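Local coordinates for protein poly-beta-1,6-N-acetyl-D-glucosamine N-deacetylase (Aggregatibacter actinomycetemcomitans, PDB 4U10) that probably removes N-acetyl groups from poly-beta-1,6-N-acetyl-D-glucosamine, acting on carbon-nitrogen bonds other than peptide bonds with a metal-dependent polysaccharide deacetylase domain, at residues His150-Asn155 and Val164-Tyr169; Gly211-Val216 and Thr227-Leu232. All coordinates share one frame; numbering follows the deposited sequence.

Overall arrangement
The two contacts follow one another along the chain, contact 1 closing before contact 2 opens. From zinc ligand His149 the chain runs through strand 151-153, turns into strand 160-162 and comes back at 164-169, closing a short loop before helix 177-199. Contact 2 opens only after that helix and strand 205-207; it closes the loop made by helix 215-222, bringing 211-216 against 227-232. Neither loop encloses or crosses the other. Their centres lie about 16 Å apart, yet Val165 CG1 packs against Phe213 N at 3.5 Å, so the loop that follows the hairpin rests on the lead-in to helix 215-222 of the beta-alpha-beta unit within the deacetylase domain.

Contact 1: His150-Asn155 and Val164-Tyr169; sequences HGVRAN and VVAPEY
Tyr169 and Arg153 are joined by a backbone bond, and their side chains run alongside each other in the same direction. Tyr169 N donates to Arg153 O over 2.9 Å in an almost straight bond (174° at the hydrogen), and Glu168 CA approaches the same oxygen in a longer CH...O contact. Tyr169 holds CG anti to its backbone nitrogen (chi1 -172°), which carries the ring to the guanidinium: Tyr169 CD2 lies 3.7 Å above the centre of the Arg153 guanidinium plane, while the two planes stand 62° apart, far from a parallel stack. The carbonyl carbon of Asn155 covers one ring face.

With this buried ring, Val152 and Ala166 make up the packed part of the contact. Val152 CB meets Glu168 CG at 3.8 Å, the two side chains crossing at a slant, and Ala154 CB and Ala166 CB are 4.3 Å apart. The more open side is formed by Arg153, Asn155, the Glu168 carboxylate and two bridging waters. There Arg153 NE donates to Asn155 O at 3.0 Å, and its NH2 bonds to Pro156 O. One water accepts from Arg153 N and donates to Glu168 OE2 at 2.6 Å; the other donates to both Ala154 O and Pro167 O, joining carbonyls that could not bond to each other.

Strand 160-162 pairs antiparallel with 151-153, and its Leu161 touches both Ala154 and Ala166. Helix 177-199 borders the contact through Arg183, which bonds to Ala166 O and touches Val152 and Glu168, while Tyr174 meets the Tyr169 ring edge-to-face.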
ATOM      1  N   HIS A 150      -0.034  -8.879  -9.684  1.00 16.29           N
ATOM      2  CA  HIS A 150      -0.798  -9.552 -10.781  1.00 16.38           C
ATOM      3  C   HIS A 150      -1.023 -10.989 -10.346  1.00 15.06           C
ATOM      4  O   HIS A 150      -0.474 -11.415  -9.312  1.00 16.71           O
ATOM      5  CB  HIS A 150      -0.073  -9.498 -12.130  1.00 18.06           C
ATOM      6  CG  HIS A 150       1.276 -10.180 -12.133  1.00 19.19           C
ATOM      7  ND1 HIS A 150       1.433 -11.537 -12.291  1.00 19.07           N
ATOM      8  CD2 HIS A 150       2.520  -9.691 -11.934  1.00 19.37           C
ATOM      9  CE1 HIS A 150       2.715 -11.845 -12.251  1.00 18.79           C
ATOM     10  NE2 HIS A 150       3.396 -10.738 -12.056  1.00 18.74           N
ATOM     11  N   GLY A 151      -1.846 -11.722 -11.089  1.00 14.59           N
ATOM     12  CA  GLY A 151      -1.969 -13.154 -10.929  1.00 14.41           C
ATOM     13  C   GLY A 151      -0.952 -14.006 -11.666  1.00 15.69           C
ATOM     14  O   GLY A 151      -0.309 -13.572 -12.629  1.00 14.10           O
ATOM     15  N   VAL A 152      -0.803 -15.228 -11.177  1.00 15.59           N
ATOM     16  CA  VAL A 152      -0.157 -16.315 -11.921  1.00 16.52           C
ATOM     17  C   VAL A 152      -1.124 -17.489 -12.036  1.00 19.01           C
ATOM     18  O   VAL A 152      -1.987 -17.730 -11.151  1.00 19.70           O
ATOM     19  CB  VAL A 152       1.085 -16.816 -11.208  1.00 17.49           C
ATOM     20  CG1 VAL A 152       2.129 -15.715 -11.114  1.00 17.99           C
ATOM     21  CG2 VAL A 152       0.712 -17.352  -9.832  1.00 17.49           C
ATOM     22  N   ARG A 153      -0.982 -18.260 -13.105  1.00 19.58           N
ATOM     23  CA  ARG A 153      -1.746 -19.512 -13.192  1.00 20.58           C
ATOM     24  C   ARG A 153      -1.275 -20.402 -12.060  1.00 19.46           C
ATOM     25  O   ARG A 153      -0.081 -20.626 -11.869  1.00 17.57           O
ATOM     26  CB  ARG A 153      -1.521 -20.127 -14.551  1.00 23.76           C
ATOM     27  CG  ARG A 153      -2.469 -21.270 -14.856  1.00 30.60           C
ATOM     28  CD  ARG A 153      -2.241 -21.774 -16.269  1.00 35.53           C
ATOM     29  NE  ARG A 153      -2.664 -23.165 -16.441  1.00 43.40           N
ATOM     30  CZ  ARG A 153      -2.214 -23.960 -17.419  1.00 57.73           C
ATOM     31  NH1 ARG A 153      -1.332 -23.525 -18.318  1.00 53.10           N
ATOM     32  NH2 ARG A 153      -2.640 -25.216 -17.506  1.00 68.29           N
ATOM     33  N   ALA A 154      -2.198 -20.875 -11.251  1.00 21.02           N
ATOM     34  CA  ALA A 154      -1.824 -21.616 -10.033  1.00 21.02           C
ATOM     35  C   ALA A 154      -2.122 -23.140 -10.092  1.00 21.16           C
ATOM     36  O   ALA A 154      -1.872 -23.872  -9.110  1.00 18.87           O
ATOM     37  CB  ALA A 154      -2.580 -21.022  -8.873  1.00 22.52           C
ATOM     38  N   ASN A 155      -2.747 -23.575 -11.190  1.00 20.99           N
ATOM     39  CA  ASN A 155      -3.007 -24.985 -11.427  1.00 21.55           C
ATOM     40  C   ASN A 155      -3.234 -25.384 -12.910  1.00 22.04           C
ATOM     41  O   ASN A 155      -3.339 -24.532 -13.803  1.00 21.80           O
ATOM     42  CB  ASN A 155      -4.086 -25.516 -10.451  1.00 22.15           C
ATOM     43  CG  ASN A 155      -5.513 -25.180 -10.848  1.00 25.53           C
ATOM     44  OD1 ASN A 155      -5.855 -25.021 -12.023  1.00 29.56           O
ATOM     45  ND2 ASN A 155      -6.397 -25.165  -9.853  1.00 29.27           N
ATOM     46  N   VAL A 164       2.242 -13.340  -5.393  1.00 16.30           N
ATOM     47  CA  VAL A 164       3.001 -13.394  -4.174  1.00 15.27           C
ATOM     48  C   VAL A 164       2.761 -14.717  -3.430  1.00 15.86           C
ATOM     49  O   VAL A 164       3.688 -15.231  -2.824  1.00 14.61           O
ATOM     50  CB  VAL A 164       2.660 -12.187  -3.259  1.00 16.27           C
ATOM     51  CG1 VAL A 164       3.201 -12.370  -1.842  1.00 16.60           C
ATOM     52  CG2 VAL A 164       3.265 -10.931  -3.811  1.00 16.32           C
ATOM     53  N   VAL A 165       1.554 -15.278  -3.516  1.00 17.12           N
ATOM     54  CA  VAL A 165       1.153 -16.307  -2.549  1.00 19.36           C
ATOM     55  C   VAL A 165       0.967 -17.699  -3.125  1.00 23.65           C
ATOM     56  O   VAL A 165       0.496 -18.582  -2.386  1.00 24.53           O
ATOM     57  CB  VAL A 165      -0.114 -15.939  -1.738  1.00 19.40           C
ATOM     58  CG1 VAL A 165       0.148 -14.711  -0.883  1.00 20.27           C
ATOM     59  CG2 VAL A 165      -1.348 -15.744  -2.614  1.00 21.42           C
ATOM     60  N   ALA A 166       1.364 -17.913  -4.389  1.00 21.99           N
ATOM     61  CA  ALA A 166       1.128 -19.189  -5.089  1.00 22.57           C
ATOM     62  C   ALA A 166       2.300 -19.538  -5.990  1.00 21.87           C
ATOM     63  O   ALA A 166       2.651 -18.707  -6.809  1.00 20.17           O
ATOM     64  CB  ALA A 166      -0.127 -19.046  -5.952  1.00 23.82           C
ATOM     65  N   PRO A 167       2.926 -20.746  -5.824  1.00 21.25           N
ATOM     66  CA  PRO A 167       3.790 -21.199  -6.874  1.00 19.28           C
ATOM     67  C   PRO A 167       3.021 -21.235  -8.203  1.00 17.09           C
ATOM     68  O   PRO A 167       1.871 -21.643  -8.256  1.00 15.43           O
ATOM     69  CB  PRO A 167       4.192 -22.608  -6.434  1.00 22.02           C
ATOM     70  CG  PRO A 167       3.890 -22.687  -4.958  1.00 23.39           C
ATOM     71  CD  PRO A 167       2.629 -21.853  -4.881  1.00 23.33           C
ATOM     72  N   GLU A 168       3.681 -20.764  -9.241  1.00 15.75           N
ATOM     73  CA  GLU A 168       3.216 -20.755 -10.570  1.00 17.20           C
ATOM     74  C   GLU A 168       3.249 -22.124 -11.269  1.00 18.45           C
ATOM     75  O   GLU A 168       4.186 -22.882 -11.132  1.00 19.52           O
ATOM     76  CB  GLU A 168       4.082 -19.792 -11.345  1.00 18.83           C
ATOM     77  CG  GLU A 168       3.450 -19.393 -12.649  1.00 21.23           C
ATOM     78  CD  GLU A 168       4.247 -18.340 -13.413  1.00 21.34           C
ATOM     79  OE1 GLU A 168       5.431 -18.002 -13.093  1.00 22.42           O
ATOM     80  OE2 GLU A 168       3.627 -17.803 -14.303  1.00 25.17           O
ATOM     81  N   TYR A 169       2.202 -22.357 -12.034  1.00 19.74           N
ATOM     82  CA  TYR A 169       2.071 -23.474 -12.900  1.00 20.49           C
ATOM     83  C   TYR A 169       2.225 -22.963 -14.324  1.00 18.87           C
ATOM     84  O   TYR A 169       1.391 -22.235 -14.793  1.00 19.83           O
ATOM     85  CB  TYR A 169       0.689 -24.095 -12.734  1.00 20.33           C
ATOM     86  CG  TYR A 169       0.587 -25.381 -13.487  1.00 22.47           C
ATOM     87  CD1 TYR A 169       0.991 -26.595 -12.896  1.00 25.19           C
ATOM     88  CD2 TYR A 169       0.133 -25.402 -14.785  1.00 25.15           C
ATOM     89  CE1 TYR A 169       0.940 -27.801 -13.601  1.00 26.44           C
ATOM     90  CE2 TYR A 169       0.092 -26.595 -15.521  1.00 27.00           C
ATOM     91  CZ  TYR A 169       0.489 -27.787 -14.911  1.00 28.05           C
ATOM     92  OH  TYR A 169       0.393 -28.967 -15.610  1.00 24.28           O
TER
HETATM   93  O   HOH W   1       1.093 -17.833 -14.846  1.00 24.22           O
HETATM   94  O   HOH W   2      -0.032 -23.253  -7.220  1.00 22.97           O

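Contact 2: Gly211-Val216 and Thr227-Leu232; sequences GQFNDV and THHFAL
The beta-alpha-beta unit of strand 205-207, helix 215-222 and strand 228-230 supplies both sides of this contact, pairing the lead-in to the helix with the second strand and the residues after it. Phe213 makes the main bridge. With CG between the backbone nitrogen and the carbonyl carbon (chi1 71°), the Phe213 ring is directed at the 227-232 segment, where it meets His229 and Ala231. Phe213 CE1 lies 3.5 Å from Ala231 CB, and Phe213 CE2 3.8 Å from His229 CE1. The two rings are tilted by 54° with centroids 5.1 Å apart, an oblique meeting, and His229 ND1 sits over one face of the phenyl ring. Trp208 stacks on Phe213, and Tyr244 meets it edge-to-face.

Farther along, Gly211, whose backbone angles call for glycine, lets Leu232 CG come within 3.7 Å of its CA. Leu232 lies about 6 Å, side chain to side chain, from zinc ligands His10 and Asp74.

Asn214 N-caps helix 215-222, its OD1 accepting from Ala217 N and weakly from Val216 N. Strands 205-207 and 228-230 are parallel neighbours joined through the helix, the classic beta-alpha-beta crossover.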
ATOM      1  N   GLY A 211      -3.826  -7.525   0.093  1.00 16.28           N
ATOM      2  CA  GLY A 211      -3.882  -7.985   1.486  1.00 16.11           C
ATOM      3  C   GLY A 211      -3.295  -9.391   1.696  1.00 17.38           C
ATOM      4  O   GLY A 211      -3.293  -9.872   2.806  1.00 16.05           O
ATOM      5  N   GLN A 212      -2.815 -10.070   0.631  1.00 16.02           N
ATOM      6  CA  GLN A 212      -2.505 -11.465   0.745  1.00 15.82           C
ATOM      7  C   GLN A 212      -0.994 -11.720   0.832  1.00 15.80           C
ATOM      8  O   GLN A 212      -0.212 -11.252   0.008  1.00 13.47           O
ATOM      9  CB  GLN A 212      -3.094 -12.266  -0.420  1.00 16.97           C
ATOM     10  CG  GLN A 212      -4.632 -12.149  -0.524  1.00 18.91           C
ATOM     11  CD  GLN A 212      -5.323 -12.627   0.767  1.00 20.23           C
ATOM     12  OE1 GLN A 212      -6.270 -11.950   1.278  1.00 24.07           O
ATOM     13  NE2 GLN A 212      -4.826 -13.731   1.345  1.00 18.42           N
ATOM     14  N   PHE A 213      -0.650 -12.611   1.745  1.00 14.86           N
ATOM     15  CA  PHE A 213       0.746 -12.935   2.046  1.00 16.17           C
ATOM     16  C   PHE A 213       0.859 -14.316   2.658  1.00 15.12           C
ATOM     17  O   PHE A 213      -0.134 -14.975   2.899  1.00 14.47           O
ATOM     18  CB  PHE A 213       1.310 -11.851   2.979  1.00 15.78           C
ATOM     19  CG  PHE A 213       0.775 -11.881   4.381  1.00 17.21           C
ATOM     20  CD1 PHE A 213      -0.423 -11.280   4.706  1.00 17.94           C
ATOM     21  CD2 PHE A 213       1.512 -12.474   5.390  1.00 16.29           C
ATOM     22  CE1 PHE A 213      -0.915 -11.361   5.993  1.00 18.39           C
ATOM     23  CE2 PHE A 213       1.039 -12.538   6.680  1.00 17.77           C
ATOM     24  CZ  PHE A 213      -0.183 -11.977   6.984  1.00 16.73           C
ATOM     25  N   ASN A 214       2.084 -14.731   2.919  1.00 18.20           N
ATOM     26  CA  ASN A 214       2.356 -15.955   3.602  1.00 18.58           C
ATOM     27  C   ASN A 214       3.750 -15.907   4.186  1.00 18.67           C
ATOM     28  O   ASN A 214       4.432 -14.878   4.136  1.00 20.12           O
ATOM     29  CB  ASN A 214       2.123 -17.183   2.662  1.00 18.90           C
ATOM     30  CG  ASN A 214       3.157 -17.270   1.554  1.00 17.02           C
ATOM     31  OD1 ASN A 214       4.252 -16.816   1.703  1.00 16.63           O
ATOM     32  ND2 ASN A 214       2.788 -17.848   0.457  1.00 16.36           N
ATOM     33  N   ASP A 215       4.175 -17.007   4.787  1.00 20.45           N
ATOM     34  CA  ASP A 215       5.493 -17.102   5.401  1.00 19.93           C
ATOM     35  C   ASP A 215       6.645 -16.968   4.431  1.00 18.67           C
ATOM     36  O   ASP A 215       7.677 -16.373   4.778  1.00 19.15           O
ATOM     37  CB  ASP A 215       5.653 -18.414   6.259  1.00 23.18           C
ATOM     38  CG  ASP A 215       5.367 -19.689   5.496  1.00 27.38           C
ATOM     39  OD1 ASP A 215       4.507 -19.744   4.566  1.00 28.20           O
ATOM     40  OD2 ASP A 215       6.015 -20.668   5.875  1.00 36.13           O
ATOM     41  N   VAL A 216       6.492 -17.452   3.214  1.00 16.25           N
ATOM     42  CA  VAL A 216       7.607 -17.335   2.281  1.00 16.50           C
ATOM     43  C   VAL A 216       7.790 -15.854   1.873  1.00 15.70           C
ATOM     44  O   VAL A 216       8.890 -15.307   1.814  1.00 17.10           O
ATOM     45  CB  VAL A 216       7.389 -18.269   1.068  1.00 16.51           C
ATOM     46  CG1 VAL A 216       8.418 -18.032  -0.044  1.00 16.66           C
ATOM     47  CG2 VAL A 216       7.466 -19.729   1.523  1.00 18.23           C
ATOM     48  N   THR A 227      10.703  -5.835   7.318  1.00 21.70           N
ATOM     49  CA  THR A 227      10.226  -6.708   8.377  1.00 24.86           C
ATOM     50  C   THR A 227       8.830  -6.272   8.822  1.00 22.60           C
ATOM     51  O   THR A 227       8.039  -7.087   9.235  1.00 24.36           O
ATOM     52  CB  THR A 227      11.230  -6.696   9.578  1.00 25.94           C
ATOM     53  OG1 THR A 227      12.405  -7.369   9.169  1.00 33.78           O
ATOM     54  CG2 THR A 227      10.693  -7.426  10.747  1.00 27.08           C
ATOM     55  N   HIS A 228       8.540  -4.973   8.711  1.00 21.47           N
ATOM     56  CA  HIS A 228       7.168  -4.479   8.828  1.00 20.96           C
ATOM     57  C   HIS A 228       6.388  -4.700   7.535  1.00 16.57           C
ATOM     58  O   HIS A 228       6.790  -4.277   6.459  1.00 17.13           O
ATOM     59  CB  HIS A 228       7.159  -3.013   9.239  1.00 20.00           C
ATOM     60  CG  HIS A 228       7.794  -2.787  10.566  1.00 21.32           C
ATOM     61  ND1 HIS A 228       7.142  -3.040  11.757  1.00 25.94           N
ATOM     62  CD2 HIS A 228       9.026  -2.362  10.894  1.00 21.24           C
ATOM     63  CE1 HIS A 228       7.975  -2.807  12.756  1.00 24.84           C
ATOM     64  NE2 HIS A 228       9.118  -2.381  12.252  1.00 20.38           N
ATOM     65  N   HIS A 229       5.261  -5.355   7.654  1.00 15.90           N
ATOM     66  CA  HIS A 229       4.413  -5.613   6.504  1.00 15.51           C
ATOM     67  C   HIS A 229       2.963  -5.248   6.776  1.00 15.12           C
ATOM     68  O   HIS A 229       2.399  -5.532   7.845  1.00 17.08           O
ATOM     69  CB  HIS A 229       4.647  -7.061   5.993  1.00 15.28           C
ATOM     70  CG  HIS A 229       4.338  -8.131   6.982  1.00 15.40           C
ATOM     71  ND1 HIS A 229       3.114  -8.753   7.047  1.00 15.95           N
ATOM     72  CD2 HIS A 229       5.110  -8.723   7.921  1.00 14.46           C
ATOM     73  CE1 HIS A 229       3.136  -9.684   7.982  1.00 15.14           C
ATOM     74  NE2 HIS A 229       4.326  -9.658   8.550  1.00 15.35           N
ATOM     75  N   PHE A 230       2.322  -4.643   5.790  1.00 15.01           N
ATOM     76  CA  PHE A 230       0.932  -4.202   5.907  1.00 13.73           C
ATOM     77  C   PHE A 230      -0.002  -5.205   5.203  1.00 15.13           C
ATOM     78  O   PHE A 230       0.024  -5.329   3.971  1.00 13.30           O
ATOM     79  CB  PHE A 230       0.758  -2.838   5.229  1.00 13.72           C
ATOM     80  CG  PHE A 230       1.271  -1.619   6.018  1.00 13.96           C
ATOM     81  CD1 PHE A 230       2.115  -1.708   7.105  1.00 14.86           C
ATOM     82  CD2 PHE A 230       0.919  -0.325   5.564  1.00 15.37           C
ATOM     83  CE1 PHE A 230       2.580  -0.514   7.744  1.00 15.04           C
ATOM     84  CE2 PHE A 230       1.338   0.800   6.211  1.00 13.84           C
ATOM     85  CZ  PHE A 230       2.154   0.693   7.288  1.00 14.21           C
ATOM     86  N   ALA A 231      -0.894  -5.829   5.980  1.00 14.37           N
ATOM     87  CA  ALA A 231      -1.975  -6.693   5.451  1.00 17.17           C
ATOM     88  C   ALA A 231      -3.333  -5.940   5.451  1.00 19.20           C
ATOM     89  O   ALA A 231      -3.365  -4.712   5.404  1.00 18.85           O
ATOM     90  CB  ALA A 231      -2.008  -8.009   6.257  1.00 18.23           C
ATOM     91  N   LEU A 232      -4.471  -6.627   5.426  1.00 21.18           N
ATOM     92  CA  LEU A 232      -5.732  -5.946   5.590  1.00 21.55           C
ATOM     93  C   LEU A 232      -6.295  -6.349   6.961  1.00 25.35           C
ATOM     94  O   LEU A 232      -5.539  -6.393   7.958  1.00 24.87           O
ATOM     95  CB  LEU A 232      -6.664  -6.230   4.409  1.00 19.75           C
ATOM     96  CG  LEU A 232      -6.228  -5.578   3.094  1.00 19.55           C
ATOM     97  CD1 LEU A 232      -7.153  -5.957   1.935  1.00 19.25           C
ATOM     98  CD2 LEU A 232      -6.261  -4.085   3.311  1.00 18.66           C
TER